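Local structure of aldose-aldose oxidoreductase (Caulobacter crescentus, 5A04) at residues F89-A94 / I117-K122; D112-I117 / D316-L321; G124-I129 / G307-V312. The protein probably couples the oxidation of one aldose sugar to the reduction of another through a bound nicotinamide cofactor, and binds glucose. All blocks are in the same frame, centred on the assembly; numbering follows the deposited sequence.

Contact 1: F89-A94 / I117-K122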
ATOM      1  N   PHE A  89       4.378 -21.526 -28.391  1.00 14.44           N
ATOM      2  CA  PHE A  89       5.750 -22.021 -28.378  1.00 14.63           C
ATOM      3  C   PHE A  89       5.973 -23.065 -27.287  1.00 16.13           C
ATOM      4  O   PHE A  89       6.768 -23.982 -27.463  1.00 16.97           O
ATOM      5  CB  PHE A  89       6.747 -20.864 -28.223  1.00 14.22           C
ATOM      6  CG  PHE A  89       6.968 -20.096 -29.491  1.00 16.47           C
ATOM      7  CD1 PHE A  89       7.563 -20.707 -30.588  1.00 16.51           C
ATOM      8  CD2 PHE A  89       6.586 -18.773 -29.588  1.00 16.26           C
ATOM      9  CE1 PHE A  89       7.784 -20.008 -31.765  1.00 16.28           C
ATOM     10  CE2 PHE A  89       6.793 -18.058 -30.773  1.00 19.34           C
ATOM     11  CZ  PHE A  89       7.402 -18.679 -31.857  1.00 17.78           C
ATOM     12  N   THR A  90       5.262 -22.948 -26.166  1.00 13.80           N
ATOM     13  CA  THR A  90       5.338 -23.965 -25.125  1.00 13.87           C
ATOM     14  C   THR A  90       4.803 -25.297 -25.646  1.00 13.94           C
ATOM     15  O   THR A  90       5.427 -26.336 -25.448  1.00 15.45           O
ATOM     16  CB  THR A  90       4.562 -23.529 -23.866  1.00 14.27           C
ATOM     17  OG1 THR A  90       5.270 -22.427 -23.260  1.00 15.06           O
ATOM     18  CG2 THR A  90       4.458 -24.656 -22.869  1.00 15.13           C
ATOM     19  N   GLU A  91       3.661 -25.259 -26.327  1.00 14.97           N
ATOM     20  CA  GLU A  91       3.077 -26.485 -26.872  1.00 17.15           C
ATOM     21  C   GLU A  91       3.991 -27.138 -27.909  1.00 17.32           C
ATOM     22  O   GLU A  91       4.184 -28.355 -27.897  1.00 16.40           O
ATOM     23  CB  GLU A  91       1.706 -26.181 -27.486  1.00 16.17           C
ATOM     24  CG  GLU A  91       0.675 -25.812 -26.438  1.00 17.21           C
ATOM     25  CD  GLU A  91      -0.615 -25.250 -27.040  1.00 21.47           C
ATOM     26  OE1 GLU A  91      -0.596 -24.696 -28.165  1.00 25.33           O
ATOM     27  OE2 GLU A  91      -1.646 -25.329 -26.365  1.00 24.09           O
ATOM     28  N   ARG A  92       4.557 -26.326 -28.793  1.00 14.36           N
ATOM     29  CA  ARG A  92       5.478 -26.835 -29.805  1.00 16.47           C
ATOM     30  C   ARG A  92       6.742 -27.419 -29.171  1.00 16.60           C
ATOM     31  O   ARG A  92       7.228 -28.465 -29.598  1.00 17.86           O
ATOM     32  CB  ARG A  92       5.828 -25.726 -30.799  1.00 16.14           C
ATOM     33  CG  ARG A  92       4.671 -25.382 -31.742  1.00 16.91           C
ATOM     34  CD  ARG A  92       4.979 -24.147 -32.552  1.00 17.66           C
ATOM     35  NE  ARG A  92       6.019 -24.386 -33.552  1.00 16.56           N
ATOM     36  CZ  ARG A  92       6.590 -23.425 -34.276  1.00 16.80           C
ATOM     37  NH1 ARG A  92       6.250 -22.154 -34.085  1.00 16.26           N
ATOM     38  NH2 ARG A  92       7.519 -23.732 -35.183  1.00 17.78           N
ATOM     39  N   ALA A  93       7.257 -26.756 -28.143  1.00 16.46           N
ATOM     40  CA  ALA A  93       8.409 -27.290 -27.414  1.00 16.86           C
ATOM     41  C   ALA A  93       8.083 -28.650 -26.792  1.00 16.78           C
ATOM     42  O   ALA A  93       8.865 -29.597 -26.891  1.00 17.75           O
ATOM     43  CB  ALA A  93       8.860 -26.296 -26.331  1.00 17.10           C
ATOM     44  N   ALA A  94       6.918 -28.746 -26.154  1.00 16.94           N
ATOM     45  CA  ALA A  94       6.500 -30.008 -25.550  1.00 18.93           C
ATOM     46  C   ALA A  94       6.336 -31.120 -26.602  1.00 16.88           C
ATOM     47  O   ALA A  94       6.750 -32.260 -26.371  1.00 18.73           O
ATOM     48  CB  ALA A  94       5.197 -29.818 -24.759  1.00 17.05           C
ATOM     49  N   ILE A 117      -0.340 -26.661 -19.599  1.00 14.73           N
ATOM     50  CA  ILE A 117      -0.101 -27.687 -18.603  1.00 15.63           C
ATOM     51  C   ILE A 117      -0.433 -29.063 -19.184  1.00 17.13           C
ATOM     52  O   ILE A 117       0.329 -30.017 -19.005  1.00 18.59           O
ATOM     53  CB  ILE A 117      -0.923 -27.409 -17.329  1.00 15.26           C
ATOM     54  CG1 ILE A 117      -0.359 -26.166 -16.616  1.00 16.64           C
ATOM     55  CG2 ILE A 117      -0.924 -28.633 -16.406  1.00 18.15           C
ATOM     56  CD1 ILE A 117      -1.278 -25.585 -15.530  1.00 19.24           C
ATOM     57  N   ALA A 118      -1.549 -29.145 -19.902  1.00 17.49           N
ATOM     58  CA  ALA A 118      -1.971 -30.401 -20.521  1.00 16.55           C
ATOM     59  C   ALA A 118      -0.966 -30.881 -21.569  1.00 18.61           C
ATOM     60  O   ALA A 118      -0.725 -32.084 -21.695  1.00 19.29           O
ATOM     61  CB  ALA A 118      -3.371 -30.248 -21.157  1.00 16.78           C
ATOM     62  N   ALA A 119      -0.392 -29.946 -22.326  1.00 16.87           N
ATOM     63  CA  ALA A 119       0.539 -30.312 -23.391  1.00 18.15           C
ATOM     64  C   ALA A 119       1.818 -30.887 -22.785  1.00 18.42           C
ATOM     65  O   ALA A 119       2.354 -31.900 -23.263  1.00 18.61           O
ATOM     66  CB  ALA A 119       0.852 -29.108 -24.283  1.00 17.33           C
ATOM     67  N   CYS A 120       2.306 -30.250 -21.726  1.00 16.65           N
ATOM     68  CA  CYS A 120       3.543 -30.712 -21.106  1.00 18.36           C
ATOM     69  C   CYS A 120       3.331 -32.049 -20.407  1.00 19.00           C
ATOM     70  O   CYS A 120       4.201 -32.930 -20.453  1.00 18.81           O
ATOM     71  CB  CYS A 120       4.078 -29.651 -20.144  1.00 18.06           C
ATOM     72  SG  CYS A 120       4.672 -28.217 -21.082  1.00 19.68           S
ATOM     73  N   LYS A 121       2.157 -32.210 -19.798  1.00 19.18           N
ATOM     74  CA  LYS A 121       1.792 -33.470 -19.156  1.00 19.85           C
ATOM     75  C   LYS A 121       1.712 -34.602 -20.175  1.00 19.00           C
ATOM     76  O   LYS A 121       2.227 -35.699 -19.939  1.00 21.36           O
ATOM     77  CB  LYS A 121       0.458 -33.340 -18.417  1.00 21.61           C
ATOM     78  CG  LYS A 121       0.011 -34.623 -17.707  1.00 26.96           C
ATOM     79  CD  LYS A 121      -1.270 -34.391 -16.910  1.00 29.27           C
ATOM     80  CE  LYS A 121      -1.708 -35.649 -16.167  1.00 37.88           C
ATOM     81  NZ  LYS A 121      -2.157 -36.694 -17.125  1.00 45.95           N
ATOM     82  N   LYS A 122       1.071 -34.338 -21.306  1.00 19.52           N
ATOM     83  CA  LYS A 122       0.962 -35.339 -22.360  1.00 20.62           C
ATOM     84  C   LYS A 122       2.347 -35.778 -22.862  1.00 21.83           C
ATOM     85  O   LYS A 122       2.574 -36.954 -23.151  1.00 20.57           O
ATOM     86  CB  LYS A 122       0.125 -34.793 -23.514  1.00 21.79           C
ATOM     87  CG  LYS A 122      -0.034 -35.774 -24.669  1.00 26.59           C
ATOM     88  CD  LYS A 122      -0.925 -35.189 -25.745  1.00 29.09           C
ATOM     89  CE  LYS A 122      -1.098 -36.150 -26.919  1.00 37.32           C
ATOM     90  NZ  LYS A 122      -1.919 -35.521 -28.001  1.00 38.49           N
TER
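T90 opens the contact from helix 86-95 by setting its methyl CG2 against the sulfur of C120, with CG2 and SG 4.0 Å apart. The hydroxyl takes no part in this. OG1 stands beside the backbone N (chi1 -69°) and is hydrogen-bonded back to the carbonyl oxygen of H86, one turn earlier in the same helix; with OG1 turned back to H86, CG2 lies anti to the backbone N and faces helix 110-123. E91 follows, meeting the other segment with the aliphatic part of its chain: its CG touches the methyl CB of A119 at 3.9 Å. From there the chain runs on extended, and its carboxylate is drawn off to a salt bridge with R87, so that the acid adds carbon to this interface and keeps its charge within its own helix. A94, one turn on from T90, points directly at helix 110-123. Its CB settles over the backbone of A119, 3.8 Å from A119 O, and reaches C120 SG from a second side at 4.0 Å. The sulfur of C120 is thus touched by two methyls, those of T90 and A94. Small residues at these positions let the two segment axes come within 8.8 Å of each other, nearly parallel at 7°. The contact is wholly one of van der Waals packing. It joins successive helices of the Rossmann fold that lie side by side against the parallel sheet: T90 and A93 rest on V100 of strand 99-102, and on V79 and V77 of strand 76-79 respectively, while T90 and E91 also meet M116 and A115 earlier along helix 110-123.

Contact 2: D112-I117 / D316-L321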
ATOM      1  N   ASP A 112      -5.688 -20.841 -21.467  1.00 15.40           N
ATOM      2  CA  ASP A 112      -4.420 -21.023 -22.165  1.00 16.03           C
ATOM      3  C   ASP A 112      -3.390 -21.690 -21.255  1.00 14.42           C
ATOM      4  O   ASP A 112      -2.623 -22.548 -21.696  1.00 14.59           O
ATOM      5  CB  ASP A 112      -3.883 -19.682 -22.671  1.00 17.95           C
ATOM      6  CG  ASP A 112      -4.662 -19.144 -23.869  1.00 20.33           C
ATOM      7  OD1 ASP A 112      -5.300 -19.941 -24.588  1.00 21.41           O
ATOM      8  OD2 ASP A 112      -4.615 -17.913 -24.092  1.00 25.19           O
ATOM      9  N   CYS A 113      -3.359 -21.278 -19.990  1.00 17.13           N
ATOM     10  CA  CYS A 113      -2.492 -21.939 -19.011  1.00 15.09           C
ATOM     11  C   CYS A 113      -2.836 -23.416 -18.907  1.00 15.74           C
ATOM     12  O   CYS A 113      -1.955 -24.268 -18.885  1.00 14.97           O
ATOM     13  CB  CYS A 113      -2.618 -21.301 -17.624  1.00 15.54           C
ATOM     14  SG  CYS A 113      -2.068 -19.595 -17.537  1.00 16.58           S
ATOM     15  N   GLU A 114      -4.128 -23.723 -18.832  1.00 15.05           N
ATOM     16  CA  GLU A 114      -4.544 -25.118 -18.723  1.00 15.24           C
ATOM     17  C   GLU A 114      -4.080 -25.930 -19.926  1.00 14.31           C
ATOM     18  O   GLU A 114      -3.655 -27.075 -19.781  1.00 16.70           O
ATOM     19  CB  GLU A 114      -6.067 -25.220 -18.573  1.00 15.98           C
ATOM     20  CG  GLU A 114      -6.574 -24.583 -17.281  1.00 18.39           C
ATOM     21  CD  GLU A 114      -8.095 -24.613 -17.162  1.00 23.53           C
ATOM     22  OE1 GLU A 114      -8.782 -24.368 -18.171  1.00 26.71           O
ATOM     23  OE2 GLU A 114      -8.599 -24.887 -16.056  1.00 29.80           O
ATOM     24  N   ALA A 115      -4.145 -25.326 -21.110  1.00 14.89           N
ATOM     25  CA  ALA A 115      -3.716 -26.002 -22.333  1.00 15.69           C
ATOM     26  C   ALA A 115      -2.226 -26.296 -22.296  1.00 17.62           C
ATOM     27  O   ALA A 115      -1.778 -27.365 -22.711  1.00 16.29           O
ATOM     28  CB  ALA A 115      -4.061 -25.162 -23.545  1.00 16.10           C
ATOM     29  N   MET A 116      -1.460 -25.340 -21.783  1.00 15.16           N
ATOM     30  CA  MET A 116      -0.016 -25.497 -21.696  1.00 14.46           C
ATOM     31  C   MET A 116       0.346 -26.625 -20.735  1.00 15.85           C
ATOM     32  O   MET A 116       1.208 -27.450 -21.025  1.00 16.28           O
ATOM     33  CB  MET A 116       0.631 -24.174 -21.267  1.00 15.28           C
ATOM     34  CG  MET A 116       0.540 -23.107 -22.351  1.00 15.64           C
ATOM     35  SD  MET A 116       0.800 -21.451 -21.674  1.00 16.41           S
ATOM     36  CE  MET A 116       2.544 -21.515 -21.243  1.00 16.86           C
ATOM     37  N   ILE A 117      -0.340 -26.661 -19.599  1.00 14.73           N
ATOM     38  CA  ILE A 117      -0.101 -27.687 -18.603  1.00 15.63           C
ATOM     39  C   ILE A 117      -0.433 -29.063 -19.184  1.00 17.13           C
ATOM     40  O   ILE A 117       0.329 -30.017 -19.005  1.00 18.59           O
ATOM     41  CB  ILE A 117      -0.923 -27.409 -17.329  1.00 15.26           C
ATOM     42  CG1 ILE A 117      -0.359 -26.166 -16.616  1.00 16.64           C
ATOM     43  CG2 ILE A 117      -0.924 -28.633 -16.406  1.00 18.15           C
ATOM     44  CD1 ILE A 117      -1.278 -25.585 -15.530  1.00 19.24           C
ATOM     45  N   ASP A 316       1.559 -22.830 -10.554  1.00 19.64           N
ATOM     46  CA  ASP A 316       1.753 -21.516  -9.930  1.00 18.93           C
ATOM     47  C   ASP A 316       1.348 -20.414 -10.909  1.00 17.60           C
ATOM     48  O   ASP A 316       0.689 -19.435 -10.532  1.00 19.12           O
ATOM     49  CB  ASP A 316       3.216 -21.337  -9.483  1.00 19.57           C
ATOM     50  CG  ASP A 316       3.391 -20.223  -8.447  1.00 26.44           C
ATOM     51  OD1 ASP A 316       2.579 -20.138  -7.499  1.00 33.63           O
ATOM     52  OD2 ASP A 316       4.368 -19.455  -8.564  1.00 27.78           O
ATOM     53  N   GLY A 317       1.737 -20.576 -12.175  1.00 15.46           N
ATOM     54  CA  GLY A 317       1.406 -19.599 -13.196  1.00 15.06           C
ATOM     55  C   GLY A 317      -0.098 -19.543 -13.393  1.00 18.03           C
ATOM     56  O   GLY A 317      -0.684 -18.468 -13.563  1.00 16.10           O
ATOM     57  N   LEU A 318      -0.723 -20.718 -13.359  1.00 15.50           N
ATOM     58  CA  LEU A 318      -2.174 -20.822 -13.522  1.00 16.09           C
ATOM     59  C   LEU A 318      -2.907 -20.144 -12.366  1.00 16.86           C
ATOM     60  O   LEU A 318      -3.904 -19.447 -12.567  1.00 18.07           O
ATOM     61  CB  LEU A 318      -2.585 -22.292 -13.617  1.00 14.51           C
ATOM     62  CG  LEU A 318      -4.075 -22.634 -13.527  1.00 18.77           C
ATOM     63  CD1 LEU A 318      -4.891 -21.991 -14.651  1.00 20.32           C
ATOM     64  CD2 LEU A 318      -4.246 -24.155 -13.534  1.00 19.93           C
ATOM     65  N   LYS A 319      -2.412 -20.347 -11.154  1.00 14.05           N
ATOM     66  CA  LYS A 319      -3.032 -19.741  -9.981  1.00 17.65           C
ATOM     67  C   LYS A 319      -2.979 -18.217 -10.074  1.00 17.57           C
ATOM     68  O   LYS A 319      -3.947 -17.529  -9.718  1.00 16.22           O
ATOM     69  CB  LYS A 319      -2.357 -20.235  -8.703  1.00 18.74           C
ATOM     70  CG  LYS A 319      -2.806 -21.634  -8.278  1.00 21.62           C
ATOM     71  CD  LYS A 319      -1.885 -22.205  -7.222  1.00 24.81           C
ATOM     72  CE  LYS A 319      -2.325 -23.597  -6.795  1.00 32.53           C
ATOM     73  NZ  LYS A 319      -1.285 -24.205  -5.911  1.00 34.75           N
ATOM     74  N   ASP A 320      -1.879 -17.681 -10.594  1.00 15.52           N
ATOM     75  CA  ASP A 320      -1.824 -16.236 -10.808  1.00 13.46           C
ATOM     76  C   ASP A 320      -2.862 -15.791 -11.838  1.00 15.78           C
ATOM     77  O   ASP A 320      -3.572 -14.805 -11.610  1.00 15.07           O
ATOM     78  CB  ASP A 320      -0.427 -15.784 -11.255  1.00 13.22           C
ATOM     79  CG  ASP A 320       0.509 -15.516 -10.079  1.00 16.08           C
ATOM     80  OD1 ASP A 320       0.037 -15.474  -8.923  1.00 15.81           O
ATOM     81  OD2 ASP A 320       1.718 -15.325 -10.326  1.00 16.54           O
ATOM     82  N   LEU A 321      -2.972 -16.509 -12.959  1.00 14.08           N
ATOM     83  CA  LEU A 321      -3.910 -16.088 -14.005  1.00 14.21           C
ATOM     84  C   LEU A 321      -5.342 -16.147 -13.493  1.00 12.69           C
ATOM     85  O   LEU A 321      -6.165 -15.332 -13.898  1.00 15.86           O
ATOM     86  CB  LEU A 321      -3.780 -16.936 -15.278  1.00 15.10           C
ATOM     87  CG  LEU A 321      -3.040 -16.236 -16.426  1.00 15.30           C
ATOM     88  CD1 LEU A 321      -3.730 -14.938 -16.843  1.00 18.35           C
ATOM     89  CD2 LEU A 321      -1.572 -15.982 -16.017  1.00 16.90           C
TER
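Antiparallel helix packing, carried mainly by C113 and L318, joins helix 110-123 of the Rossmann region to helix 314-333 of the C-terminal alpha/beta region. The two segment axes pass 9.5 Å apart at 168°, and the contact is mainly apolar, with the sulfur of C113 taking part. L318 lies at the middle of the contact. With its CG anti to the backbone N (chi1 169°), the leucine lays its two methyls across the opposing helix: CD1 comes within 3.8 Å of C113 CB and also reaches the aliphatic CG of E114, while CD2 lies 3.9 Å from I117 CD1. I117 and L318 approach at about a right angle, and the isoleucine tip also comes near L318 CB. E114, at the exposed margin, contributes that one methylene.

C113 turns its sulfur toward the next turn of the partner helix. SG sits 3.7 Å from L321 CG, so the sulfur lies against the branch point of the leucine, with CB and CD2 close by. G317, without a side chain, leaves its backbone beside SG.

On its other flank helix 110-123 packs on helix 86-95 through A115 and M116, so helix 110-123 lies between helices 86-95 and 314-333. Helix 182-198 packs on the far face of the latter, where R195 forms salt bridges with both D316 and D320.

Contact 3: G124-I129 / G307-V312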
ATOM      1  N   GLY A 124       5.031 -35.764 -21.093  1.00 18.37           N
ATOM      2  CA  GLY A 124       5.826 -36.286 -19.996  1.00 20.25           C
ATOM      3  C   GLY A 124       7.044 -35.404 -19.761  1.00 20.92           C
ATOM      4  O   GLY A 124       8.148 -35.899 -19.508  1.00 21.88           O
ATOM      5  N   ARG A 125       6.847 -34.096 -19.869  1.00 18.73           N
ATOM      6  CA  ARG A 125       7.939 -33.140 -19.686  1.00 20.73           C
ATOM      7  C   ARG A 125       7.569 -32.112 -18.624  1.00 20.71           C
ATOM      8  O   ARG A 125       6.392 -31.855 -18.368  1.00 20.50           O
ATOM      9  CB  ARG A 125       8.280 -32.449 -21.010  1.00 19.89           C
ATOM     10  CG  ARG A 125       8.855 -33.394 -22.084  1.00 21.47           C
ATOM     11  CD  ARG A 125      10.157 -34.041 -21.609  1.00 22.30           C
ATOM     12  NE  ARG A 125      10.737 -34.927 -22.619  1.00 23.82           N
ATOM     13  CZ  ARG A 125      10.595 -36.248 -22.632  1.00 28.65           C
ATOM     14  NH1 ARG A 125       9.898 -36.854 -21.681  1.00 28.00           N
ATOM     15  NH2 ARG A 125      11.157 -36.967 -23.595  1.00 30.75           N
ATOM     16  N   LYS A 126       8.578 -31.524 -17.997  1.00 17.36           N
ATOM     17  CA  LYS A 126       8.332 -30.577 -16.921  1.00 17.18           C
ATOM     18  C   LYS A 126       8.108 -29.168 -17.450  1.00 16.03           C
ATOM     19  O   LYS A 126       8.595 -28.802 -18.528  1.00 19.47           O
ATOM     20  CB  LYS A 126       9.496 -30.605 -15.931  1.00 20.15           C
ATOM     21  CG  LYS A 126       9.565 -31.928 -15.189  1.00 21.30           C
ATOM     22  CD  LYS A 126      10.680 -31.955 -14.160  1.00 26.39           C
ATOM     23  CE  LYS A 126      10.851 -33.367 -13.607  1.00 29.47           C
ATOM     24  NZ  LYS A 126       9.586 -33.865 -13.001  1.00 31.39           N
ATOM     25  N   LEU A 127       7.360 -28.389 -16.678  1.00 17.28           N
ATOM     26  CA  LEU A 127       7.019 -27.012 -17.025  1.00 16.55           C
ATOM     27  C   LEU A 127       7.267 -26.124 -15.818  1.00 17.70           C
ATOM     28  O   LEU A 127       6.766 -26.399 -14.726  1.00 19.97           O
ATOM     29  CB  LEU A 127       5.553 -26.914 -17.464  1.00 17.04           C
ATOM     30  CG  LEU A 127       4.944 -25.536 -17.739  1.00 15.55           C
ATOM     31  CD1 LEU A 127       5.716 -24.769 -18.831  1.00 15.04           C
ATOM     32  CD2 LEU A 127       3.455 -25.713 -18.128  1.00 16.91           C
ATOM     33  N   MET A 128       8.057 -25.075 -16.007  1.00 14.62           N
ATOM     34  CA  MET A 128       8.361 -24.149 -14.932  1.00 15.11           C
ATOM     35  C   MET A 128       8.158 -22.727 -15.429  1.00 16.08           C
ATOM     36  O   MET A 128       8.470 -22.424 -16.581  1.00 15.66           O
ATOM     37  CB  MET A 128       9.802 -24.346 -14.444  1.00 16.18           C
ATOM     38  CG  MET A 128      10.182 -23.415 -13.316  1.00 14.42           C
ATOM     39  SD  MET A 128      11.887 -23.740 -12.800  1.00 16.19           S
ATOM     40  CE  MET A 128      12.262 -22.230 -11.912  1.00 15.87           C
ATOM     41  N   ILE A 129       7.607 -21.867 -14.573  1.00 15.72           N
ATOM     42  CA  ILE A 129       7.409 -20.462 -14.906  1.00 14.21           C
ATOM     43  C   ILE A 129       8.527 -19.622 -14.273  1.00 14.90           C
ATOM     44  O   ILE A 129       8.980 -19.909 -13.164  1.00 17.32           O
ATOM     45  CB  ILE A 129       6.027 -19.965 -14.425  1.00 16.53           C
ATOM     46  CG1 ILE A 129       4.934 -20.933 -14.898  1.00 15.93           C
ATOM     47  CG2 ILE A 129       5.761 -18.518 -14.875  1.00 16.24           C
ATOM     48  CD1 ILE A 129       4.865 -21.134 -16.414  1.00 15.92           C
ATOM     49  N   GLY A 307      14.087 -35.918 -10.887  1.00 25.63           N
ATOM     50  CA  GLY A 307      12.690 -36.313 -10.988  1.00 29.73           C
ATOM     51  C   GLY A 307      11.791 -35.658  -9.945  1.00 36.29           C
ATOM     52  O   GLY A 307      10.936 -36.314  -9.342  1.00 37.09           O
ATOM     53  N   ARG A 308      11.981 -34.361  -9.725  1.00 27.06           N
ATOM     54  CA  ARG A 308      11.155 -33.617  -8.769  1.00 27.97           C
ATOM     55  C   ARG A 308      10.365 -32.522  -9.483  1.00 27.28           C
ATOM     56  O   ARG A 308      10.647 -32.203 -10.635  1.00 26.61           O
ATOM     57  CB  ARG A 308      12.027 -33.019  -7.664  1.00 31.19           C
ATOM     58  CG  ARG A 308      12.685 -34.062  -6.765  1.00 32.91           C
ATOM     59  CD  ARG A 308      13.721 -33.433  -5.851  1.00 41.70           C
ATOM     60  NE  ARG A 308      14.274 -34.404  -4.907  1.00 51.41           N
ATOM     61  CZ  ARG A 308      15.437 -34.260  -4.276  1.00 53.71           C
ATOM     62  NH1 ARG A 308      16.189 -33.187  -4.496  1.00 47.62           N
ATOM     63  NH2 ARG A 308      15.856 -35.196  -3.432  1.00 55.53           N
ATOM     64  N   GLU A 309       9.372 -31.954  -8.806  1.00 27.59           N
ATOM     65  CA  GLU A 309       8.543 -30.915  -9.416  1.00 27.42           C
ATOM     66  C   GLU A 309       9.068 -29.528  -9.074  1.00 24.78           C
ATOM     67  O   GLU A 309       9.418 -29.260  -7.926  1.00 24.45           O
ATOM     68  CB  GLU A 309       7.083 -31.043  -8.965  1.00 31.97           C
ATOM     69  CG  GLU A 309       6.440 -32.384  -9.312  1.00 38.11           C
ATOM     70  CD  GLU A 309       6.685 -32.804 -10.755  1.00 41.74           C
ATOM     71  OE1 GLU A 309       6.518 -31.965 -11.674  1.00 47.43           O
ATOM     72  OE2 GLU A 309       7.054 -33.982 -10.968  1.00 51.61           O
ATOM     73  N   PRO A 310       9.121 -28.634 -10.076  1.00 22.81           N
ATOM     74  CA  PRO A 310       9.587 -27.267  -9.807  1.00 21.50           C
ATOM     75  C   PRO A 310       8.758 -26.582  -8.729  1.00 20.79           C
ATOM     76  O   PRO A 310       7.552 -26.819  -8.641  1.00 21.78           O
ATOM     77  CB  PRO A 310       9.413 -26.557 -11.153  1.00 20.23           C
ATOM     78  CG  PRO A 310       9.441 -27.653 -12.175  1.00 23.44           C
ATOM     79  CD  PRO A 310       8.805 -28.852 -11.497  1.00 24.20           C
ATOM     80  N   ILE A 311       9.384 -25.729  -7.928  1.00 18.81           N
ATOM     81  CA  ILE A 311       8.643 -25.047  -6.888  1.00 20.03           C
ATOM     82  C   ILE A 311       7.716 -23.984  -7.480  1.00 21.55           C
ATOM     83  O   ILE A 311       6.767 -23.568  -6.831  1.00 21.99           O
ATOM     84  CB  ILE A 311       9.566 -24.394  -5.857  1.00 22.29           C
ATOM     85  CG1 ILE A 311      10.421 -23.308  -6.507  1.00 21.78           C
ATOM     86  CG2 ILE A 311      10.434 -25.453  -5.179  1.00 29.06           C
ATOM     87  CD1 ILE A 311      11.173 -22.461  -5.492  1.00 28.42           C
ATOM     88  N   VAL A 312       7.999 -23.552  -8.707  1.00 17.55           N
ATOM     89  CA  VAL A 312       7.103 -22.651  -9.422  1.00 18.14           C
ATOM     90  C   VAL A 312       6.725 -23.293 -10.762  1.00 19.87           C
ATOM     91  O   VAL A 312       7.213 -22.914 -11.831  1.00 18.08           O
ATOM     92  CB  VAL A 312       7.723 -21.242  -9.628  1.00 18.46           C
ATOM     93  CG1 VAL A 312       7.714 -20.467  -8.304  1.00 22.48           C
ATOM     94  CG2 VAL A 312       9.145 -21.321 -10.182  1.00 18.93           C
TER
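The carboxylate of E309 meets the ammonium group of K126 unevenly, with OE2 3.2 Å from NZ in a salt bridge and OE1 set further back. A second flat group, the guanidinium of R125, bonds within its own segment: NH1 lies 2.9 Å from G124 O, the acceptor close to the guanidinium plane and the donor above the carbonyl plane. K126 reaches E309 by an extended chain that bends at its last torsion (chi4 -58°), which brings NZ within reach of both OE2 and the carbonyl oxygen of R308; its hydrogen bond to R308 O, at 3.1 Å, is weak.

P310, a puckered ring, turns its CB and CG toward strand 127-129: CB lies 3.9 Å from M128 CG, and CG the same distance from L127 O. Toward the ring's CD end the aliphatic chain of K126 passes loosely by. M128 runs beside the proline and on to V312, its CE touching V312 CG2 at 3.7 Å. V312 in turn lodges CG2 against I129 O, only 3.3 Å away. The backbones are tied here by I129 N and V312 O, 3.0 Å apart and close to straight (166° at the hydrogen). The same oxygen also receives a CA-H contact from M128.

Strand 127-129 is one of the two outermost strands of the parallel sheet in this chain, bonded on its inner side to strand 99-102 through M128. The loop between helices 292-306 and 314-333 thus covers its outer edge. With the lysine at K126 shortened to an alanine, the E309 carboxylate would probably lose this ionic partner and R308 O the weak bond from NZ.

Chemically, then, the loop is fastened at its two ends by polar links, a charged one at the partly exposed K126 and a buried backbone bond at I129, with apolar contacts of P310 and M128 filling the stretch between.

The three contacts lie on the same side of the chain's centre, their centres about 12 to 13 Å apart. Helix 110-123 serves both contact 1 and contact 2, which share I117, and leads directly into strand 127-129 of contact 3. Contact 1 is local to the Rossmann fold and closes before contact 3 begins; contact 2 spans almost 200 residues, with contact 3 falling within that span. Contacts 2 and 3 both reach from the Rossmann region to the C-terminal one. L127 binds the set together, packing on T90, I117 and C120, while G317 rests on I129. One helix and the edge strand after it thus link the cofactor-binding fold to the C-terminal region.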